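Local atomic coordinates of uncharacterized protein HI_0666 (Haemophilus influenzae, PDB entry 7CZO), a protein that is probably a component of the three-component HipBA toxin-antitoxin system, corresponding to the N-terminal domain of HipA toxin. Residues R2-V10 against I17-R25. Residues are numbered along the deposited sequence; the frame is centred on the assembly and turned at random.
Sequences RDLVRSGKV and IGLLREDHR
Ser7 and Arg21 face each other as a non-hydrogen-bonded pair of an antiparallel beta hairpin; their backbones bond outward, to Glu103 and His28, and their side chains link the two strands. Arg21 NE donates to Ser7 OG at 3.0 Å (146° at the hydrogen), and the hydroxyl oxygen lies at the guanidinium edge, 11° out of its plane. Both side chains leave on the same face of the sheet, and chi1 of Ser7 (-178°) carries OG away from its own N, where Arg21 NE meets it; Glu103 takes up both, by a hydrogen bond to Ser7 OG and a salt bridge to Arg21 NH2. Backbone amides and carbonyls are paired reciprocally at Arg6 with Glu22 and at Gly8 with Leu20, where Leu20 N reaches Gly8 O at 2.9 Å. At Val10 the pattern changes to a classic beta bulge: its O accepts a bond from Ile17 N (2.8 Å) and a weak one from Gly18 N (3.4 Å), while Gly18 O receives Val10 N. Val10 CG1 meets Ile17 CG1 at 3.6 Å. Glu22 OE2 is hydrogen-bonded to Ser82 OG, at the start of helix 82-91, whose Phe85 touches Arg6, Leu20 and Glu22; strands 98-102 and 27-31 flank the hairpin.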
ATOM      1  N   ARG A   2       3.303   9.768 -16.603  1.00141.61           N
ATOM      2  CA  ARG A   2       3.162  11.181 -16.218  1.00128.46           C
ATOM      3  C   ARG A   2       2.107  11.298 -15.107  1.00127.00           C
ATOM      4  O   ARG A   2       1.050  10.646 -15.155  1.00119.54           O
ATOM      5  CB  ARG A   2       2.787  12.072 -17.412  1.00124.11           C
ATOM      6  CG  ARG A   2       3.758  12.021 -18.591  1.00124.61           C
ATOM      7  CD  ARG A   2       3.303  11.020 -19.649  1.00120.30           C
ATOM      8  NE  ARG A   2       4.343  10.459 -20.528  1.00114.48           N
ATOM      9  CZ  ARG A   2       5.112  11.149 -21.379  1.00109.91           C
ATOM     10  NH1 ARG A   2       5.978  10.509 -22.149  1.00 96.64           N
ATOM     11  NH2 ARG A   2       5.047  12.476 -21.468  1.00117.87           N
ATOM     12  N   ASP A   3       2.412  12.144 -14.128  1.00127.81           N
ATOM     13  CA  ASP A   3       1.706  12.200 -12.822  1.00140.91           C
ATOM     14  C   ASP A   3       0.316  12.889 -12.893  1.00138.52           C
ATOM     15  O   ASP A   3      -0.088  13.313 -13.975  1.00134.16           O
ATOM     16  CB  ASP A   3       2.631  12.888 -11.795  1.00133.93           C
ATOM     17  CG  ASP A   3       3.184  14.195 -12.298  1.00114.47           C
ATOM     18  OD1 ASP A   3       3.653  14.212 -13.461  1.00 88.46           O
ATOM     19  OD2 ASP A   3       3.141  15.186 -11.540  1.00108.25           O
ATOM     20  N   LEU A   4      -0.456  12.985 -11.800  1.00134.52           N
ATOM     21  CA  LEU A   4      -0.193  12.421 -10.466  1.00132.03           C
ATOM     22  C   LEU A   4      -1.261  11.325 -10.180  1.00127.45           C
ATOM     23  O   LEU A   4      -2.149  11.128 -10.999  1.00138.14           O
ATOM     24  CB  LEU A   4      -0.272  13.565  -9.435  1.00134.88           C
ATOM     25  CG  LEU A   4       0.706  14.747  -9.490  1.00138.38           C
ATOM     26  CD1 LEU A   4       0.041  16.029  -8.998  1.00136.27           C
ATOM     27  CD2 LEU A   4       1.972  14.451  -8.689  1.00135.23           C
ATOM     28  N   VAL A   5      -1.208  10.607  -9.056  1.00113.70           N
ATOM     29  CA  VAL A   5      -0.157  10.736  -8.057  1.00115.53           C
ATOM     30  C   VAL A   5       0.500   9.353  -7.926  1.00111.49           C
ATOM     31  O   VAL A   5       1.057   8.834  -8.906  1.00108.06           O
ATOM     32  CB  VAL A   5      -0.661  11.333  -6.683  1.00106.72           C
ATOM     33  CG1 VAL A   5       0.384  12.262  -6.063  1.00105.77           C
ATOM     34  CG2 VAL A   5      -1.976  12.090  -6.826  1.00102.84           C
ATOM     35  N   ARG A   6       0.351   8.729  -6.760  1.00 98.25           N
ATOM     36  CA  ARG A   6       1.337   7.794  -6.232  1.00 83.95           C
ATOM     37  C   ARG A   6       0.984   6.307  -6.460  1.00 73.12           C
ATOM     38  O   ARG A   6      -0.130   5.859  -6.188  1.00 70.69           O
ATOM     39  CB  ARG A   6       1.504   8.074  -4.737  1.00 91.46           C
ATOM     40  CG  ARG A   6       2.054   9.445  -4.392  1.00 92.26           C
ATOM     41  CD  ARG A   6       3.570   9.492  -4.575  1.00101.30           C
ATOM     42  NE  ARG A   6       4.305   9.171  -3.345  1.00115.51           N
ATOM     43  CZ  ARG A   6       5.632   9.051  -3.261  1.00109.48           C
ATOM     44  NH1 ARG A   6       6.383   9.217  -4.341  1.00109.33           N
ATOM     45  NH2 ARG A   6       6.211   8.754  -2.099  1.00 98.45           N
ATOM     46  N   SER A   7       1.960   5.548  -6.935  1.00 61.83           N
ATOM     47  CA  SER A   7       1.777   4.168  -7.271  1.00 68.59           C
ATOM     48  C   SER A   7       2.898   3.302  -6.630  1.00 67.69           C
ATOM     49  O   SER A   7       4.052   3.719  -6.578  1.00 73.64           O
ATOM     50  CB  SER A   7       1.779   4.045  -8.797  1.00 74.56           C
ATOM     51  OG  SER A   7       1.546   2.706  -9.220  1.00 94.55           O
ATOM     52  N   GLY A   8       2.551   2.098  -6.156  1.00 63.40           N
ATOM     53  CA  GLY A   8       3.529   1.129  -5.638  1.00 54.36           C
ATOM     54  C   GLY A   8       3.249  -0.257  -6.179  1.00 54.08           C
ATOM     55  O   GLY A   8       2.114  -0.727  -6.133  1.00 64.61           O
ATOM     56  N   LYS A   9       4.258  -0.904  -6.739  1.00 53.16           N
ATOM     57  CA  LYS A   9       4.142  -2.314  -7.107  1.00 59.24           C
ATOM     58  C   LYS A   9       4.171  -3.136  -5.813  1.00 61.94           C
ATOM     59  O   LYS A   9       4.962  -2.876  -4.908  1.00 57.26           O
ATOM     60  CB  LYS A   9       5.310  -2.756  -7.988  1.00 66.39           C
ATOM     61  CG  LYS A   9       5.144  -2.616  -9.489  1.00 71.86           C
ATOM     62  CD  LYS A   9       6.524  -2.693 -10.169  1.00 79.07           C
ATOM     63  CE  LYS A   9       6.559  -3.564 -11.429  1.00 84.76           C
ATOM     64  NZ  LYS A   9       7.663  -4.579 -11.438  1.00 82.10           N
ATOM     65  N   VAL A  10       3.322  -4.151  -5.756  1.00 60.02           N
ATOM     66  CA  VAL A  10       3.132  -4.938  -4.560  1.00 55.63           C
ATOM     67  C   VAL A  10       3.600  -6.342  -4.797  1.00 53.25           C
ATOM     68  O   VAL A  10       3.109  -7.026  -5.695  1.00 53.40           O
ATOM     69  CB  VAL A  10       1.648  -4.962  -4.178  1.00 55.84           C
ATOM     70  CG1 VAL A  10       1.359  -6.047  -3.142  1.00 51.20           C
ATOM     71  CG2 VAL A  10       1.228  -3.561  -3.683  1.00 55.01           C
ATOM     72  N   ILE A  17       2.343  -9.157  -7.326  1.00 53.09           N
ATOM     73  CA  ILE A  17       0.936  -9.558  -7.347  1.00 51.61           C
ATOM     74  C   ILE A  17      -0.051  -8.434  -7.721  1.00 52.08           C
ATOM     75  O   ILE A  17      -1.219  -8.729  -7.993  1.00 50.43           O
ATOM     76  CB  ILE A  17       0.496 -10.143  -5.999  1.00 54.69           C
ATOM     77  CG1 ILE A  17       0.409  -9.048  -4.948  1.00 60.91           C
ATOM     78  CG2 ILE A  17       1.462 -11.201  -5.531  1.00 60.83           C
ATOM     79  CD1 ILE A  17      -0.079  -9.512  -3.593  1.00 60.93           C
ATOM     80  N   GLY A  18       0.372  -7.163  -7.713  1.00 47.29           N
ATOM     81  CA  GLY A  18      -0.574  -6.070  -8.011  1.00 46.09           C
ATOM     82  C   GLY A  18      -0.083  -4.668  -7.712  1.00 45.06           C
ATOM     83  O   GLY A  18       1.106  -4.465  -7.515  1.00 45.47           O
ATOM     84  N   LEU A  19      -1.001  -3.704  -7.617  1.00 46.39           N
ATOM     85  CA  LEU A  19      -0.624  -2.272  -7.627  1.00 50.68           C
ATOM     86  C   LEU A  19      -1.434  -1.499  -6.616  1.00 52.21           C
ATOM     87  O   LEU A  19      -2.639  -1.621  -6.576  1.00 59.12           O
ATOM     88  CB  LEU A  19      -0.892  -1.659  -9.000  1.00 53.30           C
ATOM     89  CG  LEU A  19      -0.095  -2.247 -10.164  1.00 58.35           C
ATOM     90  CD1 LEU A  19      -0.798  -1.953 -11.477  1.00 60.02           C
ATOM     91  CD2 LEU A  19       1.323  -1.685 -10.155  1.00 61.05           C
ATOM     92  N   LEU A  20      -0.789  -0.696  -5.790  1.00 52.97           N
ATOM     93  CA  LEU A  20      -1.520   0.074  -4.805  1.00 53.21           C
ATOM     94  C   LEU A  20      -1.278   1.529  -5.166  1.00 55.10           C
ATOM     95  O   LEU A  20      -0.117   1.944  -5.245  1.00 54.33           O
ATOM     96  CB  LEU A  20      -0.994  -0.256  -3.420  1.00 50.77           C
ATOM     97  CG  LEU A  20      -1.511   0.621  -2.296  1.00 52.57           C
ATOM     98  CD1 LEU A  20      -2.953   0.338  -1.975  1.00 57.35           C
ATOM     99  CD2 LEU A  20      -0.650   0.389  -1.071  1.00 60.61           C
ATOM    100  N   ARG A  21      -2.354   2.284  -5.413  1.00 55.27           N
ATOM    101  CA  ARG A  21      -2.239   3.646  -5.975  1.00 59.77           C
ATOM    102  C   ARG A  21      -3.004   4.545  -5.097  1.00 57.23           C
ATOM    103  O   ARG A  21      -3.990   4.108  -4.501  1.00 52.99           O
ATOM    104  CB  ARG A  21      -2.823   3.770  -7.386  1.00 66.66           C
ATOM    105  CG  ARG A  21      -2.681   2.507  -8.215  1.00 76.58           C
ATOM    106  CD  ARG A  21      -2.657   2.744  -9.705  1.00 84.02           C
ATOM    107  NE  ARG A  21      -1.308   2.599 -10.255  1.00 95.91           N
ATOM    108  CZ  ARG A  21      -1.019   2.666 -11.554  1.00100.93           C
ATOM    109  NH1 ARG A  21      -1.991   2.871 -12.449  1.00 86.47           N
ATOM    110  NH2 ARG A  21       0.247   2.524 -11.960  1.00102.78           N
ATOM    111  N   GLU A  22      -2.532   5.790  -4.985  1.00 60.11           N
ATOM    112  CA  GLU A  22      -3.295   6.862  -4.329  1.00 61.06           C
ATOM    113  C   GLU A  22      -3.534   8.015  -5.296  1.00 64.73           C
ATOM    114  O   GLU A  22      -2.689   8.317  -6.167  1.00 56.41           O
ATOM    115  CB  GLU A  22      -2.585   7.396  -3.120  1.00 62.40           C
ATOM    116  CG  GLU A  22      -3.413   8.382  -2.322  1.00 68.58           C
ATOM    117  CD  GLU A  22      -2.590   9.211  -1.348  1.00 78.98           C
ATOM    118  OE1 GLU A  22      -1.338   9.270  -1.487  1.00 74.71           O
ATOM    119  OE2 GLU A  22      -3.212   9.831  -0.452  1.00 88.02           O
ATOM    120  N   ASP A  23      -4.716   8.619  -5.150  1.00 63.66           N
ATOM    121  CA  ASP A  23      -5.132   9.778  -5.940  1.00 59.30           C
ATOM    122  C   ASP A  23      -6.071  10.631  -5.068  1.00 62.98           C
ATOM    123  O   ASP A  23      -6.342  10.263  -3.886  1.00 65.40           O
ATOM    124  CB  ASP A  23      -5.750   9.314  -7.299  1.00 60.87           C
ATOM    125  CG  ASP A  23      -7.214   8.689  -7.192  1.00 63.88           C
ATOM    126  OD1 ASP A  23      -7.938   8.738  -6.118  1.00 50.81           O
ATOM    127  OD2 ASP A  23      -7.640   8.143  -8.260  1.00 53.59           O
ATOM    128  N   HIS A  24      -6.567  11.740  -5.626  1.00 64.40           N
ATOM    129  CA  HIS A  24      -7.433  12.692  -4.878  1.00 64.67           C
ATOM    130  C   HIS A  24      -8.588  11.981  -4.220  1.00 66.07           C
ATOM    131  O   HIS A  24      -8.931  12.305  -3.082  1.00 68.29           O
ATOM    132  CB  HIS A  24      -7.911  13.905  -5.760  1.00 71.99           C
ATOM    133  CG  HIS A  24      -9.307  13.792  -6.354  1.00 81.10           C
ATOM    134  ND1 HIS A  24      -9.537  13.644  -7.711  1.00 76.73           N
ATOM    135  CD2 HIS A  24     -10.541  13.894  -5.786  1.00 91.76           C
ATOM    136  CE1 HIS A  24     -10.838  13.636  -7.948  1.00 79.83           C
ATOM    137  NE2 HIS A  24     -11.471  13.769  -6.794  1.00 89.80           N
ATOM    138  N   ARG A  25      -9.196  11.020  -4.927  1.00 64.66           N
ATOM    139  CA  ARG A  25     -10.342  10.294  -4.367  1.00 65.88           C
ATOM    140  C   ARG A  25      -9.911   9.339  -3.262  1.00 69.72           C
ATOM    141  O   ARG A  25     -10.608   9.183  -2.263  1.00 73.86           O
ATOM    142  CB  ARG A  25     -11.094   9.539  -5.464  1.00 70.85           C
ATOM    143  CG  ARG A  25     -12.388  10.213  -5.841  1.00 71.06           C
ATOM    144  CD  ARG A  25     -13.074   9.460  -6.943  1.00 67.56           C
ATOM    145  NE  ARG A  25     -12.393   9.702  -8.200  1.00 69.18           N
ATOM    146  CZ  ARG A  25     -12.558  10.792  -8.941  1.00 62.91           C
ATOM    147  NH1 ARG A  25     -13.365  11.736  -8.520  1.00 59.06           N
ATOM    148  NH2 ARG A  25     -11.905  10.948 -10.093  1.00 61.63           N
TER